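Local coordinates for protein NAD-dependent dehydrogenase (Rhizobium meliloti, PDB 4Z0P) that reduces glyoxylate and hydroxypyruvate using NADPH as the cofactor, and belongs to the D-2-hydroxyacid dehydrogenase family, at residues A[10-15]-A[291-296]; A[43-48]-A[58-63]; A[114-119]-A[133-138]; A[143-148]-A[198-203]. All blocks are in the same frame, centred on the assembly; numbering follows the deposited sequence.

Contact 1: A[10-15]-A[291-296]; sequences VDLKFI and RALFVH
The substrate-binding domain of a D-2-hydroxyacid dehydrogenase is built on a parallel, flavodoxin-like sheet, and here Val10 and Leu12 of its strand 8-12, with Phe14 just beyond it, receive Leu293 and Phe294 from helix 290-305. The chain thus comes back to its first strand after some 275 residues. Strand and helix axes approach to 12.6 Å at 138°, so side chains alone bridge the gap, and the contact is apolar and largely buried. Leu12 and Leu293 reach toward each other tip to tip, CD1 of Leu12 lying 3.9 Å from CD2 of Leu293. The CG of Leu293 stands anti to its own N (chi1 178°), which carries the branched end toward the sheet. Phe294 approaches Val10 from the opposite direction: Val10 CG1 sits at the ring edge, 4.0 Å from Phe294 CZ, and Val10 CG2 also lies close to this end of the ring. Leu12 CD1 meets the same ring obliquely, so it fills the angle between Leu293 and Phe294. Helix 16-23 closes this layer against Val10 and Phe294, while Phe27 meets the Phe294 ring with planes about 55° apart. Phe14 packs on Trp54 of the oxalate pocket, its ring about 6 Å from a bound oxalate. On the helix side, Phe14 offers only its edge: CE2 lies 3.9 Å from Leu293 CD2.

Contact 2: A[43-48]-A[58-63]; sequences RDLSGI and PDLFSR
Arg63 lays one face of its guanidinium against Leu45 and turns an edge to the main chain of Arg43. Leu45 CD1 stands above the centre of the guanidinium plane, 3.8 Å from Arg63 CZ, and the two side chains cross at a slant. At the edge, Arg63 NH2 donates to Arg43 O over 2.9 Å. The bond is nearly straight (163° at the hydrogen); the oxygen lies near the guanidinium plane, and NH2 lies in the carbonyl plane, on a lone pair of Arg43 O, which together fix the group's rotation. A bend at chi3 (74°) in an otherwise extended arginine chain swings the group back over Leu45. NH2 has a second carbonyl partner in His40 O, and a water that accepts from Arg63 NE donates to Arg43 O, joining the two residues a second time. At the backbone of Arg63, its O faces Leu45, whose N makes a weak bond to it at 3.4 Å and whose CB is equally near. A second water donates to Arg63 O and to Asp44 OD1 and is also bonded to Ser46 OG. Asp44 itself forms an Asx turn, its OD2 accepting from Ser46 N at 2.9 Å. On the apolar side, Leu45 CD1 touches Leu60 CD1 at 4.0 Å, and both leucines pack against strand 8-12. The side chain of Arg43 leads away to a salt bridge with Glu31. Helix 60-63 is therefore tied to the loop before strand 50-54 by a cation whose carbonyl and water partners probably stabilise its charge while a leucine methyl shields one face.

Contact 3: A[114-119]-A[133-138]; sequences HLRQHR and LSQPEA. With OXD (oxalic acid), chain D.
Gln135 NE2 spends its two N-H groups on two carbonyls, Leu115 O at 2.8 Å and Pro136 O at 2.9 Å. Both oxygens lie in the amide plane, but the donor sits well above the carbonyl plane of Leu115 and on a lone pair of Pro136. The other end of the amide, OE1, accepts from Gln117 NE2 at 3.0 Å. The two glutamines slide past each other in opposite directions with amide planes 74° apart, so the bond comes to OE1 from above its plane. Gln117 NE2 also reaches Ser134 O at 3.0 Å, and a water joins Gln117 OE1 to that same carbonyl. A bend at chi2 (63°) turns the Gln135 amide to the helix end, while its CG lies over one face of the Arg116 guanidinium; Arg116 salt-bridges Glu105 of the second subunit. Leu115 packs CD2 on Ala138 CB, 3.9 Å away. Further along, His118 NE2 binds oxalate O5 at 2.8 Å and Arg119 NE binds O6, and the same residues of the second subunit hold this oxalate too. Gln117, with positive phi, is the C-prime residue of the Schellman motif ending helix 97-115, here braced by a loop at the dimer interface.

Contact 4: A[143-148]-A[198-203]; sequences VGIMGM and VGLLPL. With NDP (NADPH dihydro-nicotinamide-adenine-dinucleotide phosphate), chain H.
Leu201, packed on Gly147 where two strands of the Rossmann sheet end, sets CD2 above the plane of the NADPH adenine at its C4A rim, 3.6 Å from C4A. One face of the sheet carries Ile145 and Val198, side by side and pointing the same way, and is covered by helices 97-115 and 150-161; the opposite face carries Met146, next to Gly199 and packed on helix 187-193. Strands 142-146 and 196-199 run parallel, joined by Val198 N to Gly144 O (2.9 Å), Met146 N to Val198 O (2.8 Å) and Leu200 N to Met146 O (2.9 Å). The last of these prolongs the pairing into the loop, and Leu200 CD1 turns back to Ile145 CG2. At the start of the pair, Val143 CG1 meets Val198 CG2 at 3.7 Å. Gly147, the first glycine of a GxGxxG pattern as in Rossmann dinucleotide folds, has phi 107° and no side chain. Its CA can therefore lie 3.7 Å from Leu201 CD2 while the chain turns to the cofactor. On the other strand, Pro202 packs along both riboses, with CD near O4B and CB near O3D. Cofactor and first strand meet directly at Met148, a known NADPH-binding residue: its N makes a weak bond to the adenosine ribose O3B at 3.0 Å.

Contacts 1 and 2 share the substrate-binding side of the molecule and touch, Asp11 OD2 packing on Leu60 CD2 at 3.6 Å, so that strand 8-12 serves both. Contacts 3 and 4 belong to the NAD-binding part of the chain; their nearest atoms are about 6 Å apart, and strand 142-146 of contact 4 follows soon after the loop of contact 3. The 10-15/291-296 pair closes a loop of chain that encloses the other three. Its centre lies about 25 Å from that of contact 4, and NADPH, bound by contact 4, comes within about 10 Å of Phe14. Contact 3, about 38 Å from contact 1 between centres, holds a different oxalate from the one near Phe14, shared with the second subunit.

Contact 1: A[10-15]-A[291-296]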
# COMPACT_ATOMS: atom_id res chain seq x y z
N VAL A 10 -11.16 33.67 1.65
CA VAL A 10 -11.10 32.21 1.50
C VAL A 10 -12.16 31.84 0.44
O VAL A 10 -13.36 32.05 0.63
CB VAL A 10 -11.37 31.50 2.84
CG1 VAL A 10 -11.42 29.98 2.64
CG2 VAL A 10 -10.29 31.86 3.85
N ASP A 11 -11.69 31.32 -0.70
CA ASP A 11 -12.57 30.88 -1.79
C ASP A 11 -12.10 29.52 -2.28
O ASP A 11 -11.44 29.41 -3.32
CB ASP A 11 -12.58 31.90 -2.94
CG ASP A 11 -13.60 31.59 -3.98
OD1 ASP A 11 -14.49 30.76 -3.79
OD2 ASP A 11 -13.53 32.21 -5.05
N LEU A 12 -12.47 28.50 -1.51
CA LEU A 12 -11.96 27.15 -1.68
C LEU A 12 -13.06 26.17 -1.98
O LEU A 12 -13.89 25.91 -1.11
CB LEU A 12 -11.29 26.68 -0.38
CG LEU A 12 -10.03 27.43 0.05
CD1 LEU A 12 -9.60 26.98 1.44
CD2 LEU A 12 -8.93 27.22 -0.95
N LYS A 13 -13.03 25.57 -3.18
CA LYS A 13 -14.03 24.58 -3.53
C LYS A 13 -13.57 23.23 -3.01
O LYS A 13 -13.17 22.36 -3.78
CB LYS A 13 -14.29 24.56 -5.04
CG LYS A 13 -15.49 23.76 -5.48
CD LYS A 13 -16.02 24.29 -6.82
CE LYS A 13 -17.09 23.39 -7.43
NZ LYS A 13 -16.51 22.29 -8.24
N PHE A 14 -13.61 23.08 -1.69
CA PHE A 14 -13.26 21.86 -0.98
C PHE A 14 -14.56 21.38 -0.32
O PHE A 14 -15.60 22.04 -0.41
CB PHE A 14 -12.26 22.16 0.14
CG PHE A 14 -10.87 22.53 -0.32
CD1 PHE A 14 -10.41 22.34 -1.62
CD2 PHE A 14 -9.99 23.04 0.62
CE1 PHE A 14 -9.11 22.67 -1.97
CE2 PHE A 14 -8.70 23.37 0.27
CZ PHE A 14 -8.26 23.21 -1.02
N ILE A 15 -14.48 20.26 0.40
CA ILE A 15 -15.63 19.79 1.19
C ILE A 15 -16.00 20.88 2.21
O ILE A 15 -15.15 21.30 3.02
CB ILE A 15 -15.32 18.43 1.86
CG1 ILE A 15 -15.20 17.34 0.78
CG2 ILE A 15 -16.40 18.05 2.85
CD1 ILE A 15 -14.50 16.07 1.23
N ARG A 291 -6.81 22.84 7.77
CA ARG A 291 -6.09 23.43 8.92
C ARG A 291 -4.62 23.70 8.55
O ARG A 291 -4.08 24.75 8.83
CB ARG A 291 -6.18 22.51 10.14
CG ARG A 291 -5.63 23.11 11.43
CD ARG A 291 -5.88 22.19 12.63
N ALA A 292 -3.96 22.70 7.95
CA ALA A 292 -2.56 22.82 7.57
C ALA A 292 -2.36 23.91 6.50
O ALA A 292 -1.38 24.66 6.55
CB ALA A 292 -2.00 21.46 7.09
N LEU A 293 -3.28 24.00 5.55
CA LEU A 293 -3.29 25.07 4.56
C LEU A 293 -3.32 26.44 5.21
O LEU A 293 -2.50 27.30 4.88
CB LEU A 293 -4.49 24.90 3.63
CG LEU A 293 -4.65 25.99 2.57
CD1 LEU A 293 -3.48 26.05 1.60
CD2 LEU A 293 -5.98 25.72 1.85
N PHE A 294 -4.21 26.64 6.18
CA PHE A 294 -4.30 27.93 6.85
C PHE A 294 -3.05 28.23 7.70
O PHE A 294 -2.60 29.37 7.72
CB PHE A 294 -5.57 28.04 7.70
CG PHE A 294 -6.85 28.07 6.92
CD1 PHE A 294 -6.89 28.40 5.54
CD2 PHE A 294 -8.05 27.86 7.58
CE1 PHE A 294 -8.10 28.45 4.86
CE2 PHE A 294 -9.26 27.92 6.89
CZ PHE A 294 -9.27 28.21 5.53
N VAL A 295 -2.47 27.22 8.34
CA VAL A 295 -1.20 27.44 9.07
C VAL A 295 -0.10 27.90 8.10
O VAL A 295 0.65 28.84 8.39
CB VAL A 295 -0.78 26.16 9.83
CG1 VAL A 295 0.67 26.25 10.32
CG2 VAL A 295 -1.73 25.94 10.99
N HIS A 296 -0.02 27.23 6.95
CA HIS A 296 0.92 27.58 5.88
C HIS A 296 0.72 29.02 5.39
O HIS A 296 1.68 29.78 5.30
CB HIS A 296 0.82 26.55 4.75
CG HIS A 296 1.09 27.07 3.37
ND1 HIS A 296 2.36 27.11 2.82
CD2 HIS A 296 0.25 27.48 2.39
CE1 HIS A 296 2.28 27.55 1.58
NE2 HIS A 296 1.01 27.79 1.30

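Contact 2: A[43-48]-A[58-63]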
# COMPACT_ATOMS: atom_id res chain seq x y z
N ARG A 43 -20.16 41.50 -0.96
CA ARG A 43 -19.14 42.25 -0.21
C ARG A 43 -18.13 42.77 -1.23
O ARG A 43 -17.60 42.01 -2.04
CB ARG A 43 -18.50 41.31 0.81
CG ARG A 43 -17.29 41.80 1.61
CD ARG A 43 -17.62 42.88 2.60
NE ARG A 43 -16.43 43.26 3.37
CZ ARG A 43 -15.98 42.64 4.47
NH1 ARG A 43 -16.61 41.57 4.96
NH2 ARG A 43 -14.91 43.12 5.09
N ASP A 44 -17.86 44.07 -1.20
CA ASP A 44 -16.76 44.58 -2.00
C ASP A 44 -15.43 44.11 -1.40
O ASP A 44 -15.25 44.17 -0.18
CB ASP A 44 -16.76 46.09 -2.05
CG ASP A 44 -15.75 46.60 -3.02
OD1 ASP A 44 -16.07 46.68 -4.22
OD2 ASP A 44 -14.63 46.86 -2.58
N LEU A 45 -14.52 43.64 -2.24
CA LEU A 45 -13.28 43.05 -1.76
C LEU A 45 -12.04 43.89 -2.08
O LEU A 45 -10.92 43.37 -2.00
CB LEU A 45 -13.14 41.62 -2.26
CG LEU A 45 -14.30 40.67 -1.89
CD1 LEU A 45 -14.14 39.31 -2.57
CD2 LEU A 45 -14.40 40.52 -0.39
N SER A 46 -12.24 45.16 -2.41
CA SER A 46 -11.10 46.06 -2.57
C SER A 46 -10.38 46.28 -1.25
O SER A 46 -10.95 46.17 -0.18
CB SER A 46 -11.55 47.41 -3.13
OG SER A 46 -12.24 47.25 -4.34
N GLY A 47 -9.10 46.62 -1.35
CA GLY A 47 -8.29 46.90 -0.18
C GLY A 47 -7.85 45.71 0.64
O GLY A 47 -7.21 45.90 1.66
N ILE A 48 -8.15 44.50 0.18
CA ILE A 48 -7.81 43.27 0.87
C ILE A 48 -6.55 42.68 0.23
O ILE A 48 -6.47 42.58 -1.00
CB ILE A 48 -8.97 42.26 0.82
CG1 ILE A 48 -10.18 42.84 1.58
CG2 ILE A 48 -8.53 40.91 1.40
CD1 ILE A 48 -11.43 42.00 1.46
N PRO A 58 -14.95 33.04 -11.86
CA PRO A 58 -14.24 33.87 -12.83
C PRO A 58 -14.11 35.35 -12.46
O PRO A 58 -13.15 35.99 -12.88
CB PRO A 58 -15.07 33.71 -14.12
CG PRO A 58 -15.81 32.44 -13.95
CD PRO A 58 -16.04 32.27 -12.49
N ASP A 59 -15.06 35.90 -11.70
CA ASP A 59 -15.00 37.32 -11.30
C ASP A 59 -14.18 37.65 -10.03
O ASP A 59 -14.13 38.80 -9.63
CB ASP A 59 -16.40 37.94 -11.21
CG ASP A 59 -17.20 37.47 -9.99
OD1 ASP A 59 -16.95 36.36 -9.46
OD2 ASP A 59 -18.12 38.22 -9.59
N LEU A 60 -13.55 36.66 -9.41
CA LEU A 60 -12.90 36.92 -8.12
C LEU A 60 -11.89 38.06 -8.17
O LEU A 60 -11.95 38.98 -7.33
CB LEU A 60 -12.22 35.70 -7.52
CG LEU A 60 -11.56 35.97 -6.15
CD1 LEU A 60 -12.47 36.65 -5.11
CD2 LEU A 60 -11.01 34.69 -5.58
N PHE A 61 -11.00 38.05 -9.15
CA PHE A 61 -9.97 39.09 -9.17
C PHE A 61 -10.50 40.47 -9.59
O PHE A 61 -9.88 41.47 -9.27
CB PHE A 61 -8.71 38.68 -9.96
CG PHE A 61 -8.03 37.49 -9.36
CD1 PHE A 61 -7.72 37.46 -7.99
CD2 PHE A 61 -7.73 36.38 -10.13
CE1 PHE A 61 -7.13 36.36 -7.42
CE2 PHE A 61 -7.14 35.27 -9.55
CZ PHE A 61 -6.84 35.26 -8.20
N SER A 62 -11.64 40.54 -10.26
CA SER A 62 -12.22 41.88 -10.51
C SER A 62 -12.80 42.47 -9.20
O SER A 62 -12.76 43.67 -8.98
CB SER A 62 -13.24 41.85 -11.66
OG SER A 62 -14.35 41.07 -11.29
N ARG A 63 -13.30 41.61 -8.33
CA ARG A 63 -13.77 42.04 -7.00
C ARG A 63 -12.67 42.38 -6.01
O ARG A 63 -12.85 43.27 -5.17
CB ARG A 63 -14.56 40.95 -6.36
CG ARG A 63 -15.84 40.61 -7.08
CD ARG A 63 -16.45 39.42 -6.36
NE ARG A 63 -17.04 39.79 -5.06
CZ ARG A 63 -17.57 38.91 -4.20
NH1 ARG A 63 -17.56 37.61 -4.50
NH2 ARG A 63 -18.08 39.33 -3.02
O HOH W 1 -18.23 42.40 -5.19
O HOH W 2 -13.99 45.83 -5.79

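Contact 3: A[114-119]-A[133-138]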
# COMPACT_ATOMS: atom_id res chain seq x y z
N HIS A 114 -1.41 -3.09 -7.96
CA HIS A 114 -0.95 -3.70 -9.21
C HIS A 114 0.04 -4.84 -8.99
O HIS A 114 -0.11 -5.92 -9.57
CB HIS A 114 -0.42 -2.63 -10.15
CG HIS A 114 -1.49 -1.73 -10.66
ND1 HIS A 114 -2.43 -2.12 -11.59
CD2 HIS A 114 -1.78 -0.45 -10.36
CE1 HIS A 114 -3.25 -1.11 -11.84
NE2 HIS A 114 -2.87 -0.08 -11.11
N LEU A 115 1.02 -4.65 -8.11
CA LEU A 115 1.99 -5.70 -7.80
C LEU A 115 1.32 -6.96 -7.32
O LEU A 115 1.63 -8.07 -7.76
CB LEU A 115 2.97 -5.25 -6.74
CG LEU A 115 3.96 -6.30 -6.19
CD1 LEU A 115 4.96 -6.69 -7.28
CD2 LEU A 115 4.64 -5.79 -4.92
N ARG A 116 0.41 -6.78 -6.38
CA ARG A 116 -0.22 -7.90 -5.69
C ARG A 116 -1.50 -8.42 -6.38
O ARG A 116 -2.24 -9.22 -5.82
CB ARG A 116 -0.46 -7.54 -4.22
CG ARG A 116 0.80 -7.22 -3.42
CD ARG A 116 1.87 -8.32 -3.40
NE ARG A 116 1.32 -9.46 -2.69
CZ ARG A 116 1.75 -9.94 -1.52
NH1 ARG A 116 2.84 -9.48 -0.93
NH2 ARG A 116 1.06 -10.93 -0.96
N GLN A 117 -1.70 -8.03 -7.62
CA GLN A 117 -2.71 -8.64 -8.51
C GLN A 117 -4.09 -8.58 -7.86
O GLN A 117 -4.88 -9.52 -7.92
CB GLN A 117 -2.32 -10.08 -8.85
CG GLN A 117 -0.93 -10.16 -9.43
CD GLN A 117 -0.52 -11.56 -9.78
OE1 GLN A 117 -0.81 -12.05 -10.87
NE2 GLN A 117 0.17 -12.22 -8.86
N HIS A 118 -4.38 -7.42 -7.29
CA HIS A 118 -5.61 -7.26 -6.52
C HIS A 118 -6.84 -7.51 -7.36
O HIS A 118 -7.76 -8.21 -6.91
CB HIS A 118 -5.67 -5.88 -5.89
CG HIS A 118 -6.92 -5.65 -5.12
ND1 HIS A 118 -7.18 -6.29 -3.93
CD2 HIS A 118 -8.00 -4.86 -5.37
CE1 HIS A 118 -8.35 -5.88 -3.47
NE2 HIS A 118 -8.86 -5.01 -4.32
N ARG A 119 -6.88 -6.98 -8.59
CA ARG A 119 -8.06 -7.21 -9.44
C ARG A 119 -8.26 -8.69 -9.81
O ARG A 119 -9.39 -9.17 -9.81
CB ARG A 119 -8.11 -6.27 -10.64
CG ARG A 119 -8.63 -4.87 -10.25
CD ARG A 119 -10.16 -4.79 -10.11
NE ARG A 119 -10.68 -3.47 -9.71
CZ ARG A 119 -10.77 -2.41 -10.52
NH1 ARG A 119 -10.36 -2.50 -11.77
NH2 ARG A 119 -11.27 -1.26 -10.09
N LEU A 133 -1.93 -17.37 -6.99
CA LEU A 133 -1.25 -17.00 -8.22
C LEU A 133 0.23 -16.84 -7.97
O LEU A 133 0.65 -16.40 -6.90
CB LEU A 133 -1.80 -15.66 -8.73
CG LEU A 133 -3.32 -15.65 -8.92
CD1 LEU A 133 -3.76 -14.23 -9.27
CD2 LEU A 133 -3.74 -16.65 -9.97
N SER A 134 1.02 -17.14 -8.98
CA SER A 134 2.45 -16.88 -8.89
C SER A 134 2.65 -15.38 -8.68
O SER A 134 1.99 -14.56 -9.31
CB SER A 134 3.19 -17.38 -10.13
OG SER A 134 3.42 -18.77 -10.03
N GLN A 135 3.57 -15.03 -7.78
CA GLN A 135 3.64 -13.66 -7.27
C GLN A 135 5.05 -13.10 -7.19
O GLN A 135 5.89 -13.60 -6.43
CB GLN A 135 2.99 -13.65 -5.88
CG GLN A 135 2.98 -12.29 -5.19
CD GLN A 135 2.17 -11.29 -5.96
OE1 GLN A 135 0.96 -11.46 -6.11
NE2 GLN A 135 2.82 -10.26 -6.49
N PRO A 136 5.34 -12.05 -7.96
CA PRO A 136 6.63 -11.37 -7.80
C PRO A 136 6.70 -10.57 -6.51
O PRO A 136 5.67 -10.23 -5.92
CB PRO A 136 6.67 -10.42 -8.99
CG PRO A 136 5.26 -10.19 -9.33
CD PRO A 136 4.56 -11.48 -9.07
N GLU A 137 7.91 -10.29 -6.06
CA GLU A 137 8.09 -9.38 -4.95
C GLU A 137 8.31 -7.98 -5.53
O GLU A 137 8.58 -7.81 -6.75
CB GLU A 137 9.25 -9.79 -4.04
CG GLU A 137 10.63 -9.75 -4.68
CD GLU A 137 11.77 -10.03 -3.71
OE1 GLU A 137 11.91 -9.30 -2.72
OE2 GLU A 137 12.55 -10.96 -3.98
N ALA A 138 8.22 -6.96 -4.68
CA ALA A 138 8.39 -5.59 -5.15
C ALA A 138 9.70 -5.35 -5.90
O ALA A 138 9.73 -4.63 -6.90
CB ALA A 138 8.26 -4.62 -3.99
C1 OXD D . -12.21 -3.94 -4.94
C2 OXD D . -11.61 -3.86 -6.27
O3 OXD D . -13.44 -3.85 -4.83
O4 OXD D . -10.58 -3.18 -6.42
O5 OXD D . -11.45 -4.09 -3.96
O6 OXD D . -12.14 -4.48 -7.21
O HOH W 3 0.31 -14.45 -11.78

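Contact 4: A[143-148]-A[198-203]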
# COMPACT_ATOMS: atom_id res chain seq x y z
N VAL A 143 9.56 0.76 -10.69
CA VAL A 143 8.63 1.90 -10.73
C VAL A 143 9.41 3.09 -11.24
O VAL A 143 10.47 3.44 -10.70
CB VAL A 143 8.03 2.22 -9.35
CG1 VAL A 143 7.05 3.39 -9.46
CG2 VAL A 143 7.36 0.99 -8.74
N GLY A 144 8.89 3.72 -12.28
CA GLY A 144 9.52 4.89 -12.86
C GLY A 144 8.62 6.08 -12.64
O GLY A 144 7.47 6.04 -13.07
N ILE A 145 9.12 7.12 -11.99
CA ILE A 145 8.32 8.29 -11.66
C ILE A 145 8.72 9.45 -12.53
O ILE A 145 9.90 9.83 -12.55
CB ILE A 145 8.47 8.68 -10.18
CG1 ILE A 145 8.01 7.51 -9.28
CG2 ILE A 145 7.64 9.93 -9.88
CD1 ILE A 145 8.45 7.65 -7.85
N MET A 146 7.75 9.98 -13.29
CA MET A 146 7.94 11.21 -14.07
C MET A 146 7.47 12.39 -13.21
O MET A 146 6.28 12.50 -12.88
CB MET A 146 7.21 11.15 -15.40
CG MET A 146 7.88 10.20 -16.37
SD MET A 146 7.02 9.87 -17.91
CE MET A 146 7.08 11.45 -18.69
N GLY A 147 8.42 13.27 -12.87
CA GLY A 147 8.24 14.38 -11.93
C GLY A 147 8.95 14.07 -10.64
O GLY A 147 8.49 13.23 -9.87
N MET A 148 10.08 14.72 -10.41
CA MET A 148 10.96 14.48 -9.26
C MET A 148 10.99 15.70 -8.35
O MET A 148 12.06 16.16 -7.94
CB MET A 148 12.39 14.20 -9.75
CG MET A 148 12.61 12.80 -10.27
SD MET A 148 12.72 11.64 -8.90
CE MET A 148 11.06 10.98 -8.85
N VAL A 198 4.60 6.09 -13.03
CA VAL A 198 3.86 6.99 -12.13
C VAL A 198 4.05 8.42 -12.59
O VAL A 198 5.19 8.91 -12.67
CB VAL A 198 4.35 6.88 -10.68
CG1 VAL A 198 3.66 7.91 -9.77
CG2 VAL A 198 4.05 5.48 -10.14
N GLY A 199 2.95 9.10 -12.88
CA GLY A 199 2.96 10.51 -13.24
C GLY A 199 2.70 11.43 -12.04
O GLY A 199 1.62 11.39 -11.45
N LEU A 200 3.68 12.26 -11.73
CA LEU A 200 3.58 13.31 -10.72
C LEU A 200 4.14 14.63 -11.27
O LEU A 200 4.89 15.33 -10.61
CB LEU A 200 4.30 12.90 -9.45
CG LEU A 200 3.53 11.85 -8.65
CD1 LEU A 200 4.42 11.26 -7.55
CD2 LEU A 200 2.25 12.41 -8.06
N LEU A 201 3.74 14.94 -12.49
CA LEU A 201 4.10 16.18 -13.18
C LEU A 201 2.99 17.21 -13.01
O LEU A 201 1.81 16.86 -12.96
CB LEU A 201 4.27 15.94 -14.67
CG LEU A 201 5.48 15.13 -15.16
CD1 LEU A 201 5.30 14.72 -16.61
CD2 LEU A 201 6.77 15.92 -14.96
N PRO A 202 3.34 18.50 -12.98
CA PRO A 202 2.33 19.55 -13.18
C PRO A 202 1.80 19.51 -14.61
O PRO A 202 2.44 18.91 -15.48
CB PRO A 202 3.09 20.85 -12.94
CG PRO A 202 4.54 20.50 -13.08
CD PRO A 202 4.72 19.01 -13.03
N LEU A 203 0.62 20.10 -14.81
CA LEU A 203 0.14 20.43 -16.15
C LEU A 203 0.74 21.75 -16.54
O LEU A 203 0.51 22.77 -15.88
CB LEU A 203 -1.39 20.56 -16.24
CG LEU A 203 -1.93 20.84 -17.65
CD1 LEU A 203 -1.50 19.83 -18.69
CD2 LEU A 203 -3.44 20.95 -17.62
PA NDP H . 7.07 20.25 -7.97
O1A NDP H . 7.10 21.61 -8.65
O2A NDP H . 7.79 20.12 -6.67
O5B NDP H . 7.70 19.23 -9.00
C5B NDP H . 7.41 19.23 -10.39
C4B NDP H . 8.37 18.29 -11.06
O4B NDP H . 7.96 18.17 -12.42
C3B NDP H . 9.82 18.79 -11.09
O3B NDP H . 10.67 17.66 -10.93
C2B NDP H . 9.95 19.37 -12.48
O2B NDP H . 11.26 19.36 -13.01
C1B NDP H . 9.08 18.41 -13.25
N9A NDP H . 8.69 19.00 -14.54
C8A NDP H . 7.89 20.05 -14.80
N7A NDP H . 7.76 20.31 -16.08
C5A NDP H . 8.54 19.36 -16.69
C6A NDP H . 8.85 19.09 -18.03
N6A NDP H . 8.34 19.81 -19.06
N1A NDP H . 9.67 18.04 -18.31
C2A NDP H . 10.17 17.33 -17.29
N3A NDP H . 9.96 17.50 -15.98
C4A NDP H . 9.11 18.53 -15.75
O3 NDP H . 5.50 19.88 -7.89
PN NDP H . 4.91 18.86 -6.78
O1N NDP H . 5.73 17.61 -6.73
O2N NDP H . 4.61 19.58 -5.51
O5D NDP H . 3.49 18.62 -7.46
C5D NDP H . 3.42 17.99 -8.72
C4D NDP H . 2.01 18.06 -9.28
O4D NDP H . 1.16 17.11 -8.63
C3D NDP H . 1.26 19.37 -9.09
O3D NDP H . 1.67 20.35 -10.06
C2D NDP H . -0.21 19.01 -9.23
O2D NDP H . -0.63 19.15 -10.60
C1D NDP H . -0.18 17.50 -8.86
N1N NDP H . -0.98 17.20 -7.66
C2N NDP H . -2.09 16.37 -7.74
C3N NDP H . -2.83 16.06 -6.63
C7N NDP H . -3.94 15.05 -6.65
O7N NDP H . -4.72 15.04 -5.68
N7N NDP H . -4.07 14.23 -7.67
C4N NDP H . -2.48 16.68 -5.33
C5N NDP H . -1.29 17.57 -5.35
C6N NDP H . -0.59 17.78 -6.45
P2B NDP H . 12.39 20.38 -12.49
O1X NDP H . 12.74 19.87 -11.11
O2X NDP H . 13.49 20.17 -13.50
O3X NDP H . 11.78 21.74 -12.50